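Local coordinates for lipolytic protein G-D-S-L family (Veillonella parvula DSM 2008, PDB 4RW0) that probably hydrolyses ester bonds of lipids or other acylated substrates, as a member of the GDSL lipase/acylhydrolase family in the SGNH-hydrolase clan, at residues R23-I28 and F71-T76; D30-N35 and K177-F182; Q130-A135 and V142-T147. All blocks are in the same frame, centred on the assembly; numbering follows the deposited sequence.

Contact 1 of 3, residues R23-I28 and F71-T76; sequences RGWVEI and FLMCGT
The indole of Trp25 drives the edge of its six-membered ring into one face of Phe71, an edge-to-face aromatic pair with centroids 4.9 Å apart and planes at 71°. The pair belongs to the three-layer alpha/beta/alpha fold of SGNH hydrolases: it pins the start of helix 25-32 against strand 69-73, the middle strand of the parallel sheet. CH2 of Trp25 stands over the Phe71 ring, displaced toward its rim, while the neighbouring CZ2 lies 3.5 Å from CE2 of Phe71. One face of the indole is covered by its own neighbour in the helix, Val26, whose CG2 sits over the centre of the ring. Gly24 caps that helix, and Trp25 follows at once, with CG held between the backbone N and the carbonyl carbon (chi1 67°), a rotamer that sends the large ring down onto the sheet. Phe71 suits its place because its flat face offers the pi density that a C-H edge seeks in a buried, water-poor layer. Tyr171 and Met174 of helix 168-182 also pack on the indole. Met73, present as selenomethionine, bends at its last torsion and brings its methyl obliquely beside the pyrrole end of the indole; CE is 4.1 Å from Trp25 NE1, the nitrogen whose hydrogen bond goes to the carbonyl O of Ile13.

Contact 2 of 3, residues D30-N35 and K177-F182; sequences DASIEN and KALEVF. With NA (sodium ion), chain D.
Ile33 and Leu179 make the apolar heart of this contact, their branched chains lying alongside one another and pointing opposite ways. CD1 of Ile33 touches CD2 of Leu179 at 3.6 Å, and the same methyl rests 3.9 Å from CB of Phe182, whose side chain runs roughly perpendicular to that of Ile33. The extended reach of isoleucine, with CG1 anti to the carbonyl carbon (chi1 -57°), places CD1 between two residues on one side of helix 168-182. The other branch of Leu179 serves Ser32: CD1 lies 3.9 Å from Ser32 CB at the more open margin. Cutting Leu179 back to an alanine removes both branches, and the end of Ile33 and the CB of Ser32 would probably lose their main apolar partner across the segments, leaving a gap. Phe182 only offers its CB here, for its ring leads away to meet Phe38 edge-to-face.

The polar bonds run within or beyond the segments. Ser32 OG turns back to the carbonyl O of Ile28, so a small polar residue can sit at the exposed end of helix 25-32 with its hydroxyl satisfied. In helix 168-182 the carbonyl O of Ala178 accepts from both Val181 N and Phe182 N.

Metal coordination makes up the third group. Asp30 O lies 2.4 Å from the sodium ion. Ile33 O binds the sodium at 2.3 Å, nearly at right angles to the first, and Val36 O joins them. The Asp30 carboxylate is not a ligand: OD1 stays 3.5 Å from the sodium, and it accepts instead from Phe38 N, though its charge may steady the cation. Main-chain carbonyls gathered where a helix ends and the chain turns toward an edge strand form a typical backbone-built sodium site.

Contact 3 of 3, residues Q130-A135 and V142-T147; sequences QLKAYA and VIDFYT
The torsions of Lys132 and Asp144 bring their charged ends near each other, at a slant. The lysine chain kinks at its third torsion (-126°), which swings NZ toward the strand end, and Asp144 carries CG anti to its own N (chi1 -175°), extending the carboxylate toward the helix. The charges still stop short of a salt bridge: NZ of Lys132 is 4.1 Å from OD2 of Asp144. A water links the two residues through the other oxygen, donating to Asp144 OD1 at 2.8 Å and accepting a weak bond from Lys132 NZ at 3.3 Å. The attraction is thus probably softened by solvent, as suits a long lysine at the partly exposed margin, which also has a long, weak ion pair with Glu129.

Asp144 has a second duty. It is the N-cap of helix 145-154, where its OD1 accepts from Thr147 N at 3.1 Å, the donor standing 59° out of the carboxylate plane. Thr147 OG1 also donates to OD2, though the modelled length is too short to be trusted in detail. A short aspartate suits this place: its charge would probably be eased by the partial positive charge of the helix N-terminus, and it is also the centre of an inverse gamma turn leading from strand to helix.

The other part of the contact is apolar, with Ala135 buried and Val142 partly exposed. Ala135 CB meets Val142 CG2 at 3.4 Å, tighter than usual for two carbons; the small alanine lets helix and strand come this close.

The segments belong to one beta-alpha-beta unit, in which helix 120-138 links strand 104-108 to the edge strand 141-143. Tyr134 on that helix reaches helix 85-100. Val142 meets helix 120-138 while Ile143, next along the strand, packs on helix 168-182, so strand 141-143 lies between the two helices.

Overall arrangement
Contact 1 is the core of the three: all its touching residues are buried, and aromatic packing does the work. Contacts 2 and 3 lie nearer the surface and add polar chemistry to small apolar patches, a backbone-held sodium ion in one, a water bridge and a helix cap in the other. Contacts 1 and 2 share helix 25-32, while contacts 1 and 3 reach the same parallel sheet at its middle and edge strands. Side chains bind the set together: Phe145 of contact 3 packs against Trp25, Phe71 and Met73 of contact 1, and Phe182 of contact 2 meets both Trp25 and Ile143.

Contact 1 of 3, residues R23-I28 and F71-T76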
loop_
_atom_site.group_PDB
_atom_site.type_symbol
_atom_site.label_atom_id
_atom_site.label_comp_id
_atom_site.label_asym_id
_atom_site.label_seq_id
_atom_site.Cartn_x
_atom_site.Cartn_y
_atom_site.Cartn_z
ATOM N N ARG A 23 13.681 8.033 1.978
ATOM C CA ARG A 23 12.923 8.165 3.189
ATOM C C ARG A 23 11.449 7.850 3.138
ATOM O O ARG A 23 10.735 7.952 4.138
ATOM C CB ARG A 23 13.153 9.563 3.743
ATOM C CG ARG A 23 14.551 9.657 4.333
ATOM C CD ARG A 23 15.024 11.051 4.697
ATOM N NE ARG A 23 16.398 10.949 5.183
ATOM C CZ ARG A 23 16.821 11.378 6.367
ATOM N NH1 ARG A 23 15.988 11.979 7.204
ATOM N NH2 ARG A 23 18.093 11.214 6.707
ATOM N N GLY A 24 10.975 7.471 1.998
ATOM C CA GLY A 24 9.666 6.833 1.851
ATOM C C GLY A 24 9.743 5.465 2.465
ATOM O O GLY A 24 10.840 4.865 2.596
ATOM N N TRP A 25 8.618 4.890 2.847
ATOM C CA TRP A 25 8.657 3.626 3.551
ATOM C C TRP A 25 9.217 2.460 2.770
ATOM O O TRP A 25 9.857 1.575 3.321
ATOM C CB TRP A 25 7.284 3.235 4.140
ATOM C CG TRP A 25 6.175 2.904 3.137
ATOM C CD1 TRP A 25 5.312 3.782 2.524
ATOM C CD2 TRP A 25 5.897 1.619 2.582
ATOM N NE1 TRP A 25 4.492 3.079 1.623
ATOM C CE2 TRP A 25 4.847 1.762 1.648
ATOM C CE3 TRP A 25 6.434 0.366 2.780
ATOM C CZ2 TRP A 25 4.287 0.665 0.982
ATOM C CZ3 TRP A 25 5.931 -0.686 2.092
ATOM C CH2 TRP A 25 4.859 -0.533 1.187
ATOM N N VAL A 26 9.012 2.450 1.465
ATOM C CA VAL A 26 9.571 1.340 0.657
ATOM C C VAL A 26 11.077 1.344 0.667
ATOM O O VAL A 26 11.743 0.309 0.838
ATOM C CB VAL A 26 9.025 1.389 -0.809
ATOM C CG1 VAL A 26 9.678 0.314 -1.699
ATOM C CG2 VAL A 26 7.511 1.238 -0.807
ATOM N N GLU A 27 11.587 2.534 0.604
ATOM C CA GLU A 27 12.983 2.636 0.552
ATOM C C GLU A 27 13.684 2.347 1.871
ATOM O O GLU A 27 14.763 1.755 1.888
ATOM C CB GLU A 27 13.330 4.014 -0.017
ATOM C CG GLU A 27 13.141 4.130 -1.533
ATOM C CD GLU A 27 11.685 4.243 -1.980
ATOM O OE1 GLU A 27 10.858 4.801 -1.226
ATOM O OE2 GLU A 27 11.365 3.774 -3.097
ATOM N N ILE A 28 13.055 2.754 2.965
ATOM C CA ILE A 28 13.489 2.371 4.320
ATOM C C ILE A 28 13.527 0.850 4.430
ATOM O O ILE A 28 14.508 0.269 4.912
ATOM C CB ILE A 28 12.573 3.030 5.415
ATOM C CG1 ILE A 28 12.788 4.537 5.381
ATOM C CG2 ILE A 28 12.975 2.510 6.760
ATOM C CD1 ILE A 28 11.835 5.320 6.261
ATOM N N PHE A 71 3.486 -6.257 -3.668
ATOM C CA PHE A 71 2.731 -5.433 -2.748
ATOM C C PHE A 71 1.782 -4.490 -3.509
ATOM O O PHE A 71 2.202 -3.925 -4.480
ATOM C CB PHE A 71 3.728 -4.598 -1.899
ATOM C CG PHE A 71 3.035 -3.492 -1.095
ATOM C CD1 PHE A 71 2.512 -3.774 0.170
ATOM C CD2 PHE A 71 2.774 -2.260 -1.639
ATOM C CE1 PHE A 71 1.864 -2.823 0.890
ATOM C CE2 PHE A 71 2.087 -1.286 -0.893
ATOM C CZ PHE A 71 1.610 -1.603 0.369
ATOM N N LEU A 72 0.535 -4.336 -3.097
ATOM C CA LEU A 72 -0.426 -3.460 -3.714
ATOM C C LEU A 72 -1.123 -2.626 -2.620
ATOM O O LEU A 72 -1.563 -3.129 -1.586
ATOM C CB LEU A 72 -1.591 -4.250 -4.343
ATOM C CG LEU A 72 -1.208 -5.361 -5.232
ATOM C CD1 LEU A 72 -2.451 -6.099 -5.677
ATOM C CD2 LEU A 72 -0.489 -4.711 -6.397
HETATM N N MSE A 73 -1.335 -1.382 -2.927
HETATM C CA MSE A 73 -2.148 -0.522 -2.063
HETATM C C MSE A 73 -2.624 0.677 -2.828
HETATM O O MSE A 73 -1.791 1.420 -3.433
HETATM C CB MSE A 73 -1.290 -0.092 -0.828
HETATM C CG MSE A 73 -2.103 0.858 -0.011
HETATM SE SE MSE A 73 -1.115 1.360 1.685
HETATM C CE MSE A 73 0.482 2.340 0.986
ATOM N N CYS A 74 -3.934 0.973 -2.832
ATOM C CA CYS A 74 -4.425 2.120 -3.590
ATOM C C CYS A 74 -5.868 2.474 -3.186
ATOM O O CYS A 74 -6.497 1.759 -2.432
ATOM C CB CYS A 74 -4.363 1.788 -5.094
ATOM S SG CYS A 74 -4.069 3.212 -6.156
ATOM N N GLY A 75 -6.377 3.580 -3.681
ATOM C CA GLY A 75 -7.791 3.912 -3.518
ATOM C C GLY A 75 -8.068 5.242 -2.941
ATOM O O GLY A 75 -9.132 5.821 -3.174
ATOM N N THR A 76 -7.090 5.808 -2.222
ATOM C CA THR A 76 -7.255 7.180 -1.738
ATOM C C THR A 76 -7.717 8.174 -2.764
ATOM O O THR A 76 -8.627 8.992 -2.495
ATOM C CB THR A 76 -5.921 7.688 -1.102
ATOM O OG1 THR A 76 -5.669 6.880 0.042
ATOM C CG2 THR A 76 -5.947 9.196 -0.745
#

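Contact 2 of 3, residues D30-N35 and K177-F182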
loop_
_atom_site.group_PDB
_atom_site.type_symbol
_atom_site.label_atom_id
_atom_site.label_comp_id
_atom_site.label_asym_id
_atom_site.label_seq_id
_atom_site.Cartn_x
_atom_site.Cartn_y
_atom_site.Cartn_z
ATOM N N ASP A 30 13.851 -1.304 2.021
ATOM C CA ASP A 30 14.874 -1.861 1.185
ATOM C C ASP A 30 16.294 -1.752 1.832
ATOM O O ASP A 30 17.165 -2.664 1.635
ATOM C CB ASP A 30 14.911 -1.123 -0.144
ATOM C CG ASP A 30 15.828 -1.803 -1.161
ATOM O OD1 ASP A 30 15.511 -2.816 -1.740
ATOM O OD2 ASP A 30 16.894 -1.308 -1.388
ATOM N N ALA A 31 16.491 -0.639 2.553
ATOM C CA ALA A 31 17.759 -0.377 3.232
ATOM C C ALA A 31 17.836 -1.217 4.483
ATOM O O ALA A 31 18.939 -1.442 5.013
ATOM C CB ALA A 31 17.909 1.109 3.570
ATOM N N SER A 32 16.716 -1.712 4.981
ATOM C CA SER A 32 16.756 -2.501 6.207
ATOM C C SER A 32 16.905 -3.979 6.016
ATOM O O SER A 32 17.210 -4.663 6.972
ATOM C CB SER A 32 15.478 -2.309 7.027
ATOM O OG SER A 32 15.264 -0.920 7.227
ATOM N N ILE A 33 16.648 -4.522 4.836
ATOM C CA ILE A 33 16.741 -5.977 4.615
ATOM C C ILE A 33 17.741 -6.249 3.498
ATOM O O ILE A 33 17.607 -5.766 2.364
ATOM C CB ILE A 33 15.427 -6.603 4.208
ATOM C CG1 ILE A 33 14.376 -6.325 5.242
ATOM C CG2 ILE A 33 15.560 -8.115 4.171
ATOM C CD1 ILE A 33 12.980 -6.766 4.841
ATOM N N GLU A 34 18.760 -7.037 3.815
ATOM C CA GLU A 34 19.871 -7.196 2.890
ATOM C C GLU A 34 19.488 -8.027 1.681
ATOM O O GLU A 34 19.711 -7.576 0.563
ATOM C CB GLU A 34 21.113 -7.818 3.554
ATOM C CG GLU A 34 22.413 -7.094 3.149
ATOM C CD GLU A 34 22.651 -5.811 3.973
ATOM O OE1 GLU A 34 23.009 -5.922 5.174
ATOM O OE2 GLU A 34 22.494 -4.685 3.438
ATOM N N ASN A 35 18.864 -9.179 1.869
ATOM C CA ASN A 35 18.631 -9.987 0.669
ATOM C C ASN A 35 17.193 -9.921 0.115
ATOM O O ASN A 35 16.693 -10.893 -0.422
ATOM C CB ASN A 35 19.075 -11.416 0.914
ATOM C CG ASN A 35 20.022 -11.911 -0.200
ATOM O OD1 ASN A 35 19.840 -13.001 -0.764
ATOM N ND2 ASN A 35 21.029 -11.086 -0.542
ATOM N N LYS A 177 6.079 -1.013 10.530
ATOM C CA LYS A 177 4.925 -1.894 10.466
ATOM C C LYS A 177 5.025 -2.842 9.259
ATOM O O LYS A 177 4.731 -3.994 9.398
ATOM C CB LYS A 177 3.680 -1.072 10.325
ATOM C CG LYS A 177 2.398 -1.867 10.336
ATOM C CD LYS A 177 2.196 -2.589 11.670
ATOM C CE LYS A 177 0.727 -2.829 11.882
ATOM N NZ LYS A 177 0.543 -3.305 13.276
ATOM N N ALA A 178 5.535 -2.369 8.108
ATOM C CA ALA A 178 5.701 -3.265 6.897
ATOM C C ALA A 178 6.778 -4.308 7.145
ATOM O O ALA A 178 6.667 -5.468 6.746
ATOM C CB ALA A 178 6.122 -2.405 5.697
ATOM N N LEU A 179 7.828 -3.919 7.849
ATOM C CA LEU A 179 8.865 -4.848 8.229
ATOM C C LEU A 179 8.437 -6.011 9.134
ATOM O O LEU A 179 9.060 -7.076 9.105
ATOM C CB LEU A 179 10.071 -4.123 8.836
ATOM C CG LEU A 179 10.936 -3.251 7.882
ATOM C CD1 LEU A 179 11.969 -2.413 8.643
ATOM C CD2 LEU A 179 11.636 -4.134 6.907
ATOM N N GLU A 180 7.343 -5.867 9.844
ATOM C CA GLU A 180 6.850 -6.978 10.617
ATOM C C GLU A 180 6.411 -8.098 9.668
ATOM O O GLU A 180 6.521 -9.247 10.032
ATOM C CB GLU A 180 5.696 -6.598 11.490
ATOM C CG GLU A 180 6.024 -5.588 12.599
ATOM C CD GLU A 180 4.735 -5.133 13.366
ATOM O OE1 GLU A 180 3.790 -5.942 13.498
ATOM O OE2 GLU A 180 4.628 -3.941 13.789
ATOM N N VAL A 181 5.988 -7.762 8.448
ATOM C CA VAL A 181 5.581 -8.783 7.434
ATOM C C VAL A 181 6.737 -9.156 6.585
ATOM O O VAL A 181 7.050 -10.353 6.441
ATOM C CB VAL A 181 4.467 -8.214 6.555
ATOM C CG1 VAL A 181 4.285 -9.015 5.239
ATOM C CG2 VAL A 181 3.185 -8.138 7.330
ATOM N N PHE A 182 7.481 -8.167 6.054
ATOM C CA PHE A 182 8.540 -8.460 5.089
ATOM C C PHE A 182 9.696 -9.254 5.655
ATOM O O PHE A 182 10.361 -10.000 4.926
ATOM C CB PHE A 182 9.147 -7.199 4.424
ATOM C CG PHE A 182 8.179 -6.382 3.605
ATOM C CD1 PHE A 182 7.205 -6.981 2.804
ATOM C CD2 PHE A 182 8.300 -5.018 3.570
ATOM C CE1 PHE A 182 6.352 -6.198 2.026
ATOM C CE2 PHE A 182 7.428 -4.228 2.819
ATOM C CZ PHE A 182 6.455 -4.834 2.052
HETATM NA NA NA D . 17.579 -4.680 0.316
#

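Contact 3 of 3, residues Q130-A135 and V142-T147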
loop_
_atom_site.group_PDB
_atom_site.type_symbol
_atom_site.label_atom_id
_atom_site.label_comp_id
_atom_site.label_asym_id
_atom_site.label_seq_id
_atom_site.Cartn_x
_atom_site.Cartn_y
_atom_site.Cartn_z
ATOM N N GLN A 130 -13.296 -4.793 4.421
ATOM C CA GLN A 130 -13.528 -5.808 3.396
ATOM C C GLN A 130 -12.255 -6.436 2.902
ATOM O O GLN A 130 -12.220 -7.627 2.592
ATOM C CB GLN A 130 -14.336 -5.231 2.261
ATOM C CG GLN A 130 -15.750 -4.819 2.653
ATOM C CD GLN A 130 -16.487 -4.121 1.534
ATOM O OE1 GLN A 130 -16.930 -4.742 0.580
ATOM N NE2 GLN A 130 -16.613 -2.818 1.640
ATOM N N LEU A 131 -11.161 -5.664 2.859
ATOM C CA LEU A 131 -9.885 -6.229 2.439
ATOM C C LEU A 131 -9.392 -7.216 3.463
ATOM O O LEU A 131 -8.840 -8.279 3.139
ATOM C CB LEU A 131 -8.813 -5.096 2.249
ATOM C CG LEU A 131 -8.975 -4.213 1.013
ATOM C CD1 LEU A 131 -7.958 -3.041 1.026
ATOM C CD2 LEU A 131 -8.787 -5.080 -0.250
ATOM N N LYS A 132 -9.510 -6.864 4.736
ATOM C CA LYS A 132 -9.055 -7.813 5.765
ATOM C C LYS A 132 -9.846 -9.136 5.658
ATOM O O LYS A 132 -9.279 -10.206 5.839
ATOM C CB LYS A 132 -9.230 -7.289 7.183
ATOM C CG LYS A 132 -8.401 -6.102 7.516
ATOM C CD LYS A 132 -8.562 -5.730 8.972
ATOM C CE LYS A 132 -8.949 -4.292 9.125
ATOM N NZ LYS A 132 -8.662 -3.853 10.514
ATOM N N ALA A 133 -11.117 -9.031 5.353
ATOM C CA ALA A 133 -11.985 -10.237 5.228
ATOM C C ALA A 133 -11.576 -11.066 4.023
ATOM O O ALA A 133 -11.391 -12.281 4.121
ATOM C CB ALA A 133 -13.428 -9.824 5.132
ATOM N N TYR A 134 -11.338 -10.404 2.901
ATOM C CA TYR A 134 -10.829 -11.101 1.703
ATOM C C TYR A 134 -9.489 -11.794 1.966
ATOM O O TYR A 134 -9.266 -12.920 1.535
ATOM C CB TYR A 134 -10.765 -10.085 0.515
ATOM C CG TYR A 134 -10.318 -10.669 -0.809
ATOM C CD1 TYR A 134 -8.983 -10.839 -1.100
ATOM C CD2 TYR A 134 -11.249 -11.082 -1.746
ATOM C CE1 TYR A 134 -8.580 -11.396 -2.298
ATOM C CE2 TYR A 134 -10.867 -11.681 -2.924
ATOM C CZ TYR A 134 -9.540 -11.818 -3.220
ATOM O OH TYR A 134 -9.193 -12.378 -4.416
ATOM N N ALA A 135 -8.556 -11.113 2.631
ATOM C CA ALA A 135 -7.250 -11.646 2.820
ATOM C C ALA A 135 -7.285 -12.843 3.760
ATOM O O ALA A 135 -6.503 -13.773 3.609
ATOM C CB ALA A 135 -6.355 -10.595 3.432
ATOM N N VAL A 142 -1.488 -9.095 5.095
ATOM C CA VAL A 142 -1.951 -7.737 5.168
ATOM C C VAL A 142 -0.979 -6.855 6.000
ATOM O O VAL A 142 -0.499 -7.254 7.054
ATOM C CB VAL A 142 -3.343 -7.664 5.799
ATOM C CG1 VAL A 142 -3.738 -6.238 6.098
ATOM C CG2 VAL A 142 -4.357 -8.275 4.876
ATOM N N ILE A 143 -0.701 -5.656 5.505
ATOM C CA ILE A 143 -0.024 -4.631 6.292
ATOM C C ILE A 143 -0.979 -3.493 6.648
ATOM O O ILE A 143 -1.402 -2.711 5.782
ATOM C CB ILE A 143 1.247 -4.070 5.571
ATOM C CG1 ILE A 143 2.174 -5.186 5.096
ATOM C CG2 ILE A 143 1.960 -3.045 6.490
ATOM C CD1 ILE A 143 3.299 -4.717 4.160
ATOM N N ASP A 144 -1.322 -3.381 7.931
ATOM C CA ASP A 144 -2.352 -2.428 8.398
ATOM C C ASP A 144 -1.724 -1.096 8.695
ATOM O O ASP A 144 -1.530 -0.730 9.885
ATOM C CB ASP A 144 -3.094 -2.956 9.655
ATOM C CG ASP A 144 -4.255 -2.052 10.094
ATOM O OD1 ASP A 144 -4.611 -1.032 9.458
ATOM O OD2 ASP A 144 -4.854 -2.350 11.137
ATOM N N PHE A 145 -1.411 -0.327 7.642
ATOM C CA PHE A 145 -0.853 0.995 7.859
ATOM C C PHE A 145 -1.831 1.932 8.520
ATOM O O PHE A 145 -1.442 2.875 9.240
ATOM C CB PHE A 145 -0.401 1.596 6.545
ATOM C CG PHE A 145 0.726 0.857 5.855
ATOM C CD1 PHE A 145 2.034 0.876 6.366
ATOM C CD2 PHE A 145 0.507 0.203 4.638
ATOM C CE1 PHE A 145 3.068 0.271 5.694
ATOM C CE2 PHE A 145 1.547 -0.405 3.967
ATOM C CZ PHE A 145 2.844 -0.380 4.495
ATOM N N TYR A 146 -3.119 1.734 8.224
ATOM C CA TYR A 146 -4.143 2.628 8.694
ATOM C C TYR A 146 -4.044 2.761 10.243
ATOM O O TYR A 146 -4.011 3.879 10.772
ATOM C CB TYR A 146 -5.577 2.105 8.361
ATOM C CG TYR A 146 -6.675 3.031 8.867
ATOM C CD1 TYR A 146 -7.132 2.982 10.178
ATOM C CD2 TYR A 146 -7.234 3.972 8.040
ATOM C CE1 TYR A 146 -8.087 3.875 10.653
ATOM C CE2 TYR A 146 -8.161 4.854 8.501
ATOM C CZ TYR A 146 -8.608 4.792 9.813
ATOM O OH TYR A 146 -9.552 5.750 10.185
ATOM N N THR A 147 -3.959 1.627 10.912
ATOM C CA THR A 147 -3.964 1.595 12.376
ATOM C C THR A 147 -2.704 2.222 12.965
ATOM O O THR A 147 -2.747 2.994 13.928
ATOM C CB THR A 147 -4.160 0.181 12.874
ATOM O OG1 THR A 147 -5.407 -0.287 12.390
ATOM C CG2 THR A 147 -4.253 0.150 14.433
HETATM O O HOH W 1 -7.371 -0.988 9.466
#